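Mannitol dehydrogenase (Pseudomonas fluorescens, PDB 1M2W) probably catalyses the NAD-dependent interconversion of D-mannitol and D-fructose, and is captured here with both NAD and D-mannitol bound. Local coordinates at residues Asp190-Asn195 and Phe382-Val387; Met228-Thr233 and Val257-Val262; Ala305-Gly310 and Arg373-Gly378. All coordinates share one frame; numbering follows the deposited sequence.

Contact 1: residues Asp190-Asn195 and Phe382-Val387. With NAD (nicotinamide-adenine-dinucleotide), chain C; MTL (D-mannitol), chain D.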
# COMPACT_ATOMS: atom_id res chain seq x y z
N ASP A 190 -4.59 -2.39 -2.52
CA ASP A 190 -4.11 -1.60 -1.38
C ASP A 190 -4.23 -2.40 -0.11
O ASP A 190 -5.02 -3.35 -0.03
CB ASP A 190 -4.90 -0.30 -1.25
CG ASP A 190 -4.54 0.69 -2.34
OD1 ASP A 190 -3.36 1.11 -2.38
OD2 ASP A 190 -5.43 1.03 -3.16
N ASN A 191 -3.46 -2.00 0.90
CA ASN A 191 -3.50 -2.67 2.21
C ASN A 191 -4.58 -2.24 3.14
O ASN A 191 -4.34 -1.39 4.00
CB ASN A 191 -2.22 -2.40 2.99
CG ASN A 191 -1.06 -2.93 2.32
OD1 ASN A 191 -1.00 -4.13 2.09
ND2 ASN A 191 -0.10 -2.06 1.99
N LEU A 192 -5.77 -2.79 3.01
CA LEU A 192 -6.84 -2.45 3.95
C LEU A 192 -7.50 -3.76 4.26
O LEU A 192 -7.55 -4.63 3.41
CB LEU A 192 -7.98 -1.63 3.32
CG LEU A 192 -7.81 -0.28 2.71
CD1 LEU A 192 -7.08 -0.47 1.39
CD2 LEU A 192 -9.21 0.38 2.53
N PRO A 193 -8.01 -3.91 5.48
CA PRO A 193 -8.72 -5.15 5.84
C PRO A 193 -9.96 -5.11 4.92
O PRO A 193 -10.58 -4.02 4.75
CB PRO A 193 -9.14 -4.90 7.29
CG PRO A 193 -8.00 -3.95 7.84
CD PRO A 193 -7.74 -3.04 6.64
N HIS A 194 -10.34 -6.25 4.34
CA HIS A 194 -11.49 -6.36 3.43
C HIS A 194 -11.44 -5.26 2.37
O HIS A 194 -12.42 -4.53 2.16
CB HIS A 194 -12.77 -6.25 4.24
CG HIS A 194 -12.80 -7.18 5.41
ND1 HIS A 194 -12.96 -8.54 5.28
CD2 HIS A 194 -12.60 -6.94 6.73
CE1 HIS A 194 -12.87 -9.11 6.47
NE2 HIS A 194 -12.65 -8.16 7.37
N ASN A 195 -10.30 -5.17 1.70
CA ASN A 195 -10.14 -4.11 0.71
C ASN A 195 -11.15 -4.15 -0.42
O ASN A 195 -11.50 -3.08 -0.93
CB ASN A 195 -8.68 -4.06 0.19
CG ASN A 195 -8.23 -5.35 -0.50
OD1 ASN A 195 -8.93 -6.34 -0.59
ND2 ASN A 195 -7.01 -5.30 -1.02
N PHE A 382 -2.91 4.63 10.38
CA PHE A 382 -3.26 4.20 11.73
C PHE A 382 -4.58 3.44 11.81
O PHE A 382 -4.65 2.37 12.45
CB PHE A 382 -3.27 5.38 12.71
CG PHE A 382 -1.97 5.55 13.46
CD1 PHE A 382 -0.98 6.46 13.01
CD2 PHE A 382 -1.68 4.74 14.54
CE1 PHE A 382 0.28 6.54 13.66
CE2 PHE A 382 -0.43 4.80 15.19
CZ PHE A 382 0.56 5.72 14.73
N PRO A 383 -5.64 3.96 11.17
CA PRO A 383 -6.90 3.19 11.27
C PRO A 383 -6.90 1.81 10.61
O PRO A 383 -7.75 0.99 10.92
CB PRO A 383 -7.97 4.13 10.64
CG PRO A 383 -7.11 5.10 9.74
CD PRO A 383 -5.86 5.31 10.60
N LYS A 384 -5.98 1.58 9.68
CA LYS A 384 -5.87 0.30 8.98
C LYS A 384 -4.88 -0.67 9.64
O LYS A 384 -5.14 -1.88 9.73
CB LYS A 384 -5.37 0.52 7.55
CG LYS A 384 -6.44 0.75 6.50
CD LYS A 384 -7.33 1.87 6.86
CE LYS A 384 -8.20 2.22 5.64
NZ LYS A 384 -9.04 3.42 5.97
N PHE A 385 -3.78 -0.13 10.15
CA PHE A 385 -2.71 -1.01 10.66
C PHE A 385 -2.61 -1.23 12.15
O PHE A 385 -2.11 -2.26 12.59
CB PHE A 385 -1.34 -0.41 10.25
CG PHE A 385 -1.11 -0.25 8.75
CD1 PHE A 385 0.02 0.41 8.31
CD2 PHE A 385 -2.00 -0.78 7.79
CE1 PHE A 385 0.32 0.56 6.93
CE2 PHE A 385 -1.73 -0.65 6.40
CZ PHE A 385 -0.56 0.03 5.97
N THR A 386 -3.09 -0.26 12.91
CA THR A 386 -2.86 -0.26 14.33
C THR A 386 -4.10 -0.15 15.21
O THR A 386 -4.21 -0.85 16.22
CB THR A 386 -1.89 0.91 14.62
OG1 THR A 386 -0.70 0.72 13.84
CG2 THR A 386 -1.52 1.02 16.12
N VAL A 387 -5.03 0.72 14.83
CA VAL A 387 -6.21 0.88 15.67
C VAL A 387 -7.04 -0.40 15.86
O VAL A 387 -7.58 -0.65 16.96
CB VAL A 387 -7.07 2.09 15.13
CG1 VAL A 387 -8.40 2.18 15.86
CG2 VAL A 387 -6.28 3.42 15.34
PA NAD C . 4.24 5.06 -4.90
O1A NAD C . 4.37 6.28 -4.15
O2A NAD C . 5.36 4.43 -5.75
O5B NAD C . 2.95 5.19 -5.87
C5B NAD C . 1.67 5.51 -5.28
C4B NAD C . 0.76 5.54 -6.55
O4B NAD C . -0.62 5.86 -6.07
C3B NAD C . 1.04 6.71 -7.52
O3B NAD C . 0.62 6.21 -8.77
C2B NAD C . 0.17 7.83 -6.98
O2B NAD C . -0.03 8.96 -7.84
C1B NAD C . -1.11 7.04 -6.71
N9A NAD C . -2.03 7.73 -5.84
C8A NAD C . -1.85 8.37 -4.62
N7A NAD C . -2.97 8.86 -4.10
C5A NAD C . -3.93 8.52 -5.06
C6A NAD C . -5.30 8.76 -5.07
N6A NAD C . -5.99 9.39 -4.11
N1A NAD C . -6.04 8.30 -6.20
C2A NAD C . -5.41 7.63 -7.26
N3A NAD C . -4.04 7.35 -7.28
C4A NAD C . -3.34 7.83 -6.14
O3 NAD C . 3.78 3.93 -3.87
PN NAD C . 3.72 2.33 -3.88
O1N NAD C . 4.97 1.72 -3.36
O2N NAD C . 3.31 1.96 -5.25
O5D NAD C . 2.53 2.08 -2.80
C5D NAD C . 1.16 2.28 -3.30
C4D NAD C . 0.16 1.50 -2.48
O4D NAD C . 0.12 0.07 -2.72
C3D NAD C . 0.22 1.65 -0.92
O3D NAD C . -0.34 2.87 -0.48
C2D NAD C . -0.45 0.37 -0.39
O2D NAD C . -1.89 0.39 -0.15
C1D NAD C . -0.03 -0.65 -1.43
N1N NAD C . 1.24 -1.35 -1.08
C2N NAD C . 2.58 -0.81 -1.10
C3N NAD C . 3.61 -1.69 -0.66
C7N NAD C . 5.05 -1.21 -0.59
O7N NAD C . 5.97 -1.99 -0.03
N7N NAD C . 5.28 0.00 -1.03
C4N NAD C . 3.28 -3.03 -0.23
C5N NAD C . 1.94 -3.48 -0.25
C6N NAD C . 0.93 -2.66 -0.66
O1 MTL D . 3.95 -5.73 1.79
C1 MTL D . 4.57 -4.83 2.73
C2 MTL D . 3.91 -3.46 2.56
O2 MTL D . 2.48 -3.53 2.81
C3 MTL D . 4.59 -2.42 3.45
O3 MTL D . 5.92 -2.18 2.91
C4 MTL D . 3.78 -1.10 3.45
O4 MTL D . 3.98 -0.40 2.22
C5 MTL D . 4.24 -0.21 4.60
O5 MTL D . 3.92 -0.82 5.85
C6 MTL D . 3.57 1.22 4.52
O6 MTL D . 3.85 1.90 5.74
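L192 and K384 bring the two backbones nearest to each other, CA to CA 5.8 Å, where the loop 190-195 passes the C-terminal end of helix 378-385; N191 is the centre of an inverse gamma turn in that loop. K384 carries the largest share of the contact with its hydrocarbon chain. Bent at chi2 (55°), it runs alongside L192 and points the same way, so that its CE rests 3.8 Å from L192 CD2, while P193 crosses it at about a right angle, CD lying 4.0 Å from K384 CG. The ammonium end continues past this apolar bed to a salt bridge with D140. F385 approaches N191 with the edge of its ring: CE2 stands 3.6 Å from N191 O, a carbonyl oxygen buried here without any polar partner in the model. On the ligand side, N191 and D190 hold the cofactor. The N191 backbone N donates to NAD O2D (3.0 Å), and the same ribose hydroxyl donates to D190 OD1 at 2.8 Å, two bonds that fix the nicotinamide ribose. Mannitol O6 lies in the plane of the F385 ring, 4.0 Å from CE1. Packing rather than polar bonding thus joins the cofactor-binding loop of the Rossmann domain to a helix of the C-terminal domain, an arrangement typical of a dehydrogenase active site set in the cleft between two domains.

Contact 2: residues Met228-Thr233 and Val257-Val262. With NAD (nicotinamide-adenine-dinucleotide), chain C; MTL (D-mannitol), chain D.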
# COMPACT_ATOMS: atom_id res chain seq x y z
N MSE A 228 -5.03 -10.09 0.02
CA MSE A 228 -3.92 -9.72 0.91
C MSE A 228 -2.77 -9.64 -0.10
O MSE A 228 -2.60 -10.56 -0.97
CB MSE A 228 -3.61 -10.81 1.96
CG MSE A 228 -2.49 -10.45 2.91
SE MSE A 228 -0.76 -11.00 2.23
CE MSE A 228 -0.77 -12.81 3.07
N VAL A 229 -1.99 -8.56 -0.04
CA VAL A 229 -0.89 -8.36 -0.98
C VAL A 229 0.37 -8.05 -0.17
O VAL A 229 0.29 -7.36 0.81
CB VAL A 229 -1.21 -7.16 -1.91
CG1 VAL A 229 -2.43 -7.54 -2.79
CG2 VAL A 229 -1.53 -5.91 -1.08
N ASP A 230 1.52 -8.56 -0.61
CA ASP A 230 2.74 -8.34 0.18
C ASP A 230 4.03 -8.34 -0.64
O ASP A 230 4.31 -9.32 -1.35
CB ASP A 230 2.84 -9.47 1.25
CG ASP A 230 3.97 -9.26 2.29
OD1 ASP A 230 4.62 -8.19 2.29
OD2 ASP A 230 4.20 -10.18 3.12
N ARG A 231 4.78 -7.23 -0.59
CA ARG A 231 6.11 -7.16 -1.16
C ARG A 231 6.70 -5.80 -0.75
O ARG A 231 6.14 -4.76 -1.11
CB ARG A 231 6.14 -7.25 -2.69
CG ARG A 231 7.61 -7.46 -3.17
CD ARG A 231 7.73 -7.89 -4.61
NE ARG A 231 8.89 -8.77 -4.78
CZ ARG A 231 9.18 -9.44 -5.89
NH1 ARG A 231 8.42 -9.33 -6.96
NH2 ARG A 231 10.22 -10.28 -5.91
N ILE A 232 7.79 -5.81 0.03
CA ILE A 232 8.40 -4.55 0.45
C ILE A 232 9.06 -3.91 -0.76
O ILE A 232 9.89 -4.52 -1.45
CB ILE A 232 9.37 -4.80 1.59
CG1 ILE A 232 8.58 -5.30 2.82
CG2 ILE A 232 10.16 -3.51 1.91
CD1 ILE A 232 9.50 -5.86 3.93
N THR A 233 8.68 -2.67 -1.02
CA THR A 233 9.17 -1.91 -2.19
C THR A 233 9.52 -0.48 -1.75
O THR A 233 8.64 0.35 -1.54
CB THR A 233 8.01 -1.86 -3.26
OG1 THR A 233 7.56 -3.20 -3.53
CG2 THR A 233 8.50 -1.24 -4.59
N VAL A 257 12.93 -1.23 -7.13
CA VAL A 257 13.69 -2.12 -6.23
C VAL A 257 12.67 -2.78 -5.33
O VAL A 257 11.67 -2.15 -4.96
CB VAL A 257 14.66 -1.30 -5.34
CG1 VAL A 257 15.09 -2.10 -4.10
CG2 VAL A 257 15.89 -0.96 -6.13
N CYS A 258 12.88 -4.04 -4.98
CA CYS A 258 11.95 -4.73 -4.07
C CYS A 258 12.72 -5.87 -3.42
O CYS A 258 13.83 -6.20 -3.85
CB CYS A 258 10.74 -5.33 -4.82
SG CYS A 258 11.19 -6.49 -6.16
N GLU A 259 12.14 -6.47 -2.39
CA GLU A 259 12.78 -7.61 -1.72
C GLU A 259 12.42 -8.88 -2.52
O GLU A 259 11.51 -8.87 -3.36
CB GLU A 259 12.20 -7.78 -0.30
CG GLU A 259 10.67 -8.06 -0.38
CD GLU A 259 10.07 -8.36 0.99
OE1 GLU A 259 8.87 -8.08 1.20
OE2 GLU A 259 10.80 -8.91 1.85
N PRO A 260 13.15 -9.98 -2.29
CA PRO A 260 12.86 -11.22 -3.01
C PRO A 260 11.48 -11.80 -2.69
O PRO A 260 10.80 -12.32 -3.58
CB PRO A 260 13.97 -12.18 -2.52
CG PRO A 260 15.10 -11.27 -2.22
CD PRO A 260 14.45 -10.07 -1.57
N PHE A 261 11.07 -11.72 -1.43
CA PHE A 261 9.79 -12.32 -1.01
C PHE A 261 8.61 -11.62 -1.66
O PHE A 261 8.64 -10.41 -1.83
CB PHE A 261 9.61 -12.23 0.49
CG PHE A 261 8.29 -12.82 0.97
CD1 PHE A 261 8.15 -14.21 1.13
CD2 PHE A 261 7.19 -12.01 1.21
CE1 PHE A 261 6.91 -14.77 1.52
CE2 PHE A 261 5.95 -12.57 1.61
CZ PHE A 261 5.82 -13.94 1.77
N VAL A 262 7.59 -12.39 -2.04
CA VAL A 262 6.40 -11.77 -2.63
C VAL A 262 5.22 -12.70 -2.35
O VAL A 262 5.40 -13.94 -2.30
CB VAL A 262 6.61 -11.49 -4.17
CG1 VAL A 262 6.80 -12.81 -4.98
CG2 VAL A 262 5.37 -10.68 -4.72
PA NAD C . 4.24 5.06 -4.90
O1A NAD C . 4.37 6.28 -4.15
O2A NAD C . 5.36 4.43 -5.75
O5B NAD C . 2.95 5.19 -5.87
C5B NAD C . 1.67 5.51 -5.28
C4B NAD C . 0.76 5.54 -6.55
O4B NAD C . -0.62 5.86 -6.07
C3B NAD C . 1.04 6.71 -7.52
O3B NAD C . 0.62 6.21 -8.77
C2B NAD C . 0.17 7.83 -6.98
O2B NAD C . -0.03 8.96 -7.84
C1B NAD C . -1.11 7.04 -6.71
N9A NAD C . -2.03 7.73 -5.84
C8A NAD C . -1.85 8.37 -4.62
N7A NAD C . -2.97 8.86 -4.10
C5A NAD C . -3.93 8.52 -5.06
C6A NAD C . -5.30 8.76 -5.07
N6A NAD C . -5.99 9.39 -4.11
N1A NAD C . -6.04 8.30 -6.20
C2A NAD C . -5.41 7.63 -7.26
N3A NAD C . -4.04 7.35 -7.28
C4A NAD C . -3.34 7.83 -6.14
O3 NAD C . 3.78 3.93 -3.87
PN NAD C . 3.72 2.33 -3.88
O1N NAD C . 4.97 1.72 -3.36
O2N NAD C . 3.31 1.96 -5.25
O5D NAD C . 2.53 2.08 -2.80
C5D NAD C . 1.16 2.28 -3.30
C4D NAD C . 0.16 1.50 -2.48
O4D NAD C . 0.12 0.07 -2.72
C3D NAD C . 0.22 1.65 -0.92
O3D NAD C . -0.34 2.87 -0.48
C2D NAD C . -0.45 0.37 -0.39
O2D NAD C . -1.89 0.39 -0.15
C1D NAD C . -0.03 -0.65 -1.43
N1N NAD C . 1.24 -1.35 -1.08
C2N NAD C . 2.58 -0.81 -1.10
C3N NAD C . 3.61 -1.69 -0.66
C7N NAD C . 5.05 -1.21 -0.59
O7N NAD C . 5.97 -1.99 -0.03
N7N NAD C . 5.28 0.00 -1.03
C4N NAD C . 3.28 -3.03 -0.23
C5N NAD C . 1.94 -3.48 -0.25
C6N NAD C . 0.93 -2.66 -0.66
O1 MTL D . 3.95 -5.73 1.79
C1 MTL D . 4.57 -4.83 2.73
C2 MTL D . 3.91 -3.46 2.56
O2 MTL D . 2.48 -3.53 2.81
C3 MTL D . 4.59 -2.42 3.45
O3 MTL D . 5.92 -2.18 2.91
C4 MTL D . 3.78 -1.10 3.45
O4 MTL D . 3.98 -0.40 2.22
C5 MTL D . 4.24 -0.21 4.60
O5 MTL D . 3.92 -0.82 5.85
C6 MTL D . 3.57 1.22 4.52
O6 MTL D . 3.85 1.90 5.74
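R231 lies across the bend of 257-262, and its side chain illustrates how a buried arginine can be surrounded atom by atom. CB and CD run beside V262, with CD 3.7 Å from V262 CG2, and CG passes close to the carbonyl oxygen of F261. The chain then bends at chi3 (-147°), and NE donates to E259 O at 3.0 Å, the acceptor sitting somewhat out of the guanidinium plane. Around CZ the flat group is sandwiched: C258 SG stands 3.5 Å above one face and V262 CB lies over the opposite one, both offset toward the rim. At the tip, NH2 makes weak bonds to the carbonyls of E259 and P260 and a salt bridge to E87, while NH1 donates to A40 O; Y44 adds a cation-pi contact. The next residue reverses the roles of side chain and backbone. I232 N donates to E259 OE1 (2.8 Å, 167° at the hydrogen), on the anti side of the carboxylate and tilted out of its plane, and E259 N returns a bond to I232 O at 3.1 Å. D230 OD1 comes within 4.4 Å of E259 OE1, a pairing of like charges probably eased by R361, which forms salt bridges to both. That same D230 oxygen accepts from mannitol O1 (2.6 Å), R231 N donates to that hydroxyl, and T233 N donates to the NAD carboxamide oxygen O7N. The chemistry implies that one shared cation, R361, and reciprocal bonds probably hold the loop after strand 227-230 in the shape that presents its backbone to substrate and cofactor.

Contact 3: residues Ala305-Gly310 and Arg373-Gly378. With MTL (D-mannitol), chain D; NAD (nicotinamide-adenine-dinucleotide), chain C.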
# COMPACT_ATOMS: atom_id res chain seq x y z
N ALA A 305 5.00 0.53 14.34
CA ALA A 305 5.62 0.49 15.67
C ALA A 305 7.09 0.84 15.60
O ALA A 305 7.65 1.41 16.56
CB ALA A 305 5.47 -0.91 16.31
N LEU A 306 7.74 0.49 14.50
CA LEU A 306 9.17 0.82 14.41
C LEU A 306 9.45 2.19 13.86
O LEU A 306 10.42 2.85 14.28
CB LEU A 306 9.90 -0.13 13.44
CG LEU A 306 9.86 -1.63 13.75
CD1 LEU A 306 10.25 -2.40 12.48
CD2 LEU A 306 10.85 -1.92 14.90
N THR A 307 8.62 2.63 12.92
CA THR A 307 8.96 3.82 12.13
C THR A 307 9.02 5.20 12.77
O THR A 307 9.98 5.98 12.50
CB THR A 307 8.12 3.82 10.81
OG1 THR A 307 8.84 4.53 9.77
CG2 THR A 307 6.72 4.45 11.02
N TYR A 308 8.06 5.51 13.64
CA TYR A 308 8.07 6.83 14.29
C TYR A 308 9.12 6.86 15.37
O TYR A 308 9.85 7.83 15.45
CB TYR A 308 6.65 7.21 14.79
CG TYR A 308 5.68 7.20 13.63
CD1 TYR A 308 4.65 6.26 13.56
CD2 TYR A 308 5.82 8.09 12.55
CE1 TYR A 308 3.78 6.21 12.44
CE2 TYR A 308 4.97 8.04 11.45
CZ TYR A 308 3.94 7.08 11.41
OH TYR A 308 3.09 7.02 10.33
N LEU A 309 9.20 5.82 16.21
CA LEU A 309 10.28 5.74 17.20
C LEU A 309 11.64 5.80 16.46
O LEU A 309 12.57 6.49 16.87
CB LEU A 309 10.22 4.40 17.96
CG LEU A 309 9.01 4.23 18.90
CD1 LEU A 309 9.01 2.79 19.41
CD2 LEU A 309 9.08 5.19 20.09
N GLY A 310 11.75 5.07 15.35
CA GLY A 310 13.00 5.04 14.61
C GLY A 310 13.39 6.41 14.08
O GLY A 310 14.57 6.83 14.20
N ARG A 373 9.32 6.64 4.01
CA ARG A 373 8.25 5.98 3.28
C ARG A 373 7.24 5.31 4.23
O ARG A 373 6.01 5.49 4.10
CB ARG A 373 8.85 4.87 2.37
CG ARG A 373 7.81 4.20 1.49
CD ARG A 373 8.40 3.00 0.77
NE ARG A 373 8.59 1.84 1.67
CZ ARG A 373 7.61 1.02 2.03
NH1 ARG A 373 6.35 1.22 1.57
NH2 ARG A 373 7.87 -0.03 2.80
N VAL A 374 7.76 4.56 5.19
CA VAL A 374 6.90 3.84 6.14
C VAL A 374 6.13 4.87 7.01
O VAL A 374 4.96 4.69 7.27
CB VAL A 374 7.73 2.88 7.01
CG1 VAL A 374 6.81 2.09 7.94
CG2 VAL A 374 8.44 1.90 6.10
N CYS A 375 6.81 5.96 7.40
CA CYS A 375 6.18 7.00 8.21
C CYS A 375 5.09 7.74 7.50
O CYS A 375 4.12 8.22 8.13
CB CYS A 375 7.18 8.11 8.63
SG CYS A 375 8.49 7.67 9.74
N SER A 376 5.24 7.86 6.18
CA SER A 376 4.29 8.69 5.46
C SER A 376 2.83 8.32 5.58
O SER A 376 2.47 7.15 5.63
CB SER A 376 4.67 8.74 3.96
OG SER A 376 4.43 7.48 3.39
N ASP A 377 1.98 9.36 5.64
CA ASP A 377 0.55 9.13 5.68
C ASP A 377 0.03 8.35 6.90
O ASP A 377 -0.87 7.52 6.78
CB ASP A 377 0.13 8.41 4.38
CG ASP A 377 -1.36 8.59 4.05
OD1 ASP A 377 -2.07 9.38 4.72
OD2 ASP A 377 -1.82 7.92 3.10
N GLY A 378 0.60 8.62 8.05
CA GLY A 378 0.13 7.96 9.26
C GLY A 378 -1.35 8.25 9.51
O GLY A 378 -2.08 7.41 10.08
O1 MTL D . 3.95 -5.73 1.79
C1 MTL D . 4.57 -4.83 2.73
C2 MTL D . 3.91 -3.46 2.56
O2 MTL D . 2.48 -3.53 2.81
C3 MTL D . 4.59 -2.42 3.45
O3 MTL D . 5.92 -2.18 2.91
C4 MTL D . 3.78 -1.10 3.45
O4 MTL D . 3.98 -0.40 2.22
C5 MTL D . 4.24 -0.21 4.60
O5 MTL D . 3.92 -0.82 5.85
C6 MTL D . 3.57 1.22 4.52
O6 MTL D . 3.85 1.90 5.74
PA NAD C . 4.24 5.06 -4.90
O1A NAD C . 4.37 6.28 -4.15
O2A NAD C . 5.36 4.43 -5.75
O5B NAD C . 2.95 5.19 -5.87
C5B NAD C . 1.67 5.51 -5.28
C4B NAD C . 0.76 5.54 -6.55
O4B NAD C . -0.62 5.86 -6.07
C3B NAD C . 1.04 6.71 -7.52
O3B NAD C . 0.62 6.21 -8.77
C2B NAD C . 0.17 7.83 -6.98
O2B NAD C . -0.03 8.96 -7.84
C1B NAD C . -1.11 7.04 -6.71
N9A NAD C . -2.03 7.73 -5.84
C8A NAD C . -1.85 8.37 -4.62
N7A NAD C . -2.97 8.86 -4.10
C5A NAD C . -3.93 8.52 -5.06
C6A NAD C . -5.30 8.76 -5.07
N6A NAD C . -5.99 9.39 -4.11
N1A NAD C . -6.04 8.30 -6.20
C2A NAD C . -5.41 7.63 -7.26
N3A NAD C . -4.04 7.35 -7.28
C4A NAD C . -3.34 7.83 -6.14
O3 NAD C . 3.78 3.93 -3.87
PN NAD C . 3.72 2.33 -3.88
O1N NAD C . 4.97 1.72 -3.36
O2N NAD C . 3.31 1.96 -5.25
O5D NAD C . 2.53 2.08 -2.80
C5D NAD C . 1.16 2.28 -3.30
C4D NAD C . 0.16 1.50 -2.48
O4D NAD C . 0.12 0.07 -2.72
C3D NAD C . 0.22 1.65 -0.92
O3D NAD C . -0.34 2.87 -0.48
C2D NAD C . -0.45 0.37 -0.39
O2D NAD C . -1.89 0.39 -0.15
C1D NAD C . -0.03 -0.65 -1.43
N1N NAD C . 1.24 -1.35 -1.08
C2N NAD C . 2.58 -0.81 -1.10
C3N NAD C . 3.61 -1.69 -0.66
C7N NAD C . 5.05 -1.21 -0.59
O7N NAD C . 5.97 -1.99 -0.03
N7N NAD C . 5.28 0.00 -1.03
C4N NAD C . 3.28 -3.03 -0.23
C5N NAD C . 1.94 -3.48 -0.25
C6N NAD C . 0.93 -2.66 -0.66
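The ring of Y308 turns its edge to C375 O, which lies near the ring plane, and T307 CG2, from the same helix, covers one face at 3.6 Å above the centre. C375 SG comes in obliquely, 4.6 Å from the ring centroid, as a sulfur-aromatic contact, and C375 CB packs 3.6 Å from Y308 CE2. Rings of W410 and Y413 also meet the tyrosine, placing it in an aromatic cluster with helix 401-413. The other flat group, the guanidinium of R373, takes no part in the packing on 305-310 and has mannitol O3 and O4 at its edge. At the end of its ring Y308 donates from OH to C375 O at 2.7 Å, tilted 28° from the carbonyl plane. G378, which has no side chain, lets its CA approach that hydroxyl to 3.3 Å. A phenylalanine in place of Y308 would probably keep the ring packing but leave the C375 carbonyl without its donor, just where the chain leaves helix 371-375. T307 sets OG1 anti to its own backbone nitrogen (chi1 -152°), which lays the hydroxyl against V374 CB at 3.4 Å while CG2 stays over the tyrosine ring. On the far side of the short helix, R373 NH1 donates to mannitol O4 (2.9 Å, 171° at the hydrogen). R373 NH2 donates to mannitol O3 at 2.9 Å. A salt bridge to D369 holds NE. S376 OG closes the helix end by donating to R373 O, and D377 then serves as the N-cap of helix 378-385. This is helix-to-helix packing within the all-helical C-terminal domain, in which helix 289-313, itself a source of mannitol ligands (K295, N300, H303), packs on the short helix that supplies R373 to the same site.

In the fold
The three contacts surround one site: each touches both NAD and mannitol, although their centres lie about 15 to 18 Å apart. Contact 1 joins the Rossmann and C-terminal domains, contact 2 lies within the first and contact 3 within the second. They also meet directly. N191 OD1 of contact 1 packs 3.7 Å from V229 CG2 of contact 2, and the aromatic rings of F382 and Y308 link contacts 1 and 3, CE1 to CE1 3.7 Å. Across the cleft, T233 O of contact 2 lies 3.5 Å from R373 CD of contact 3. Helices 371-375 and 378-385 follow each other in the chain, carrying the packing of contact 3 directly into contact 1.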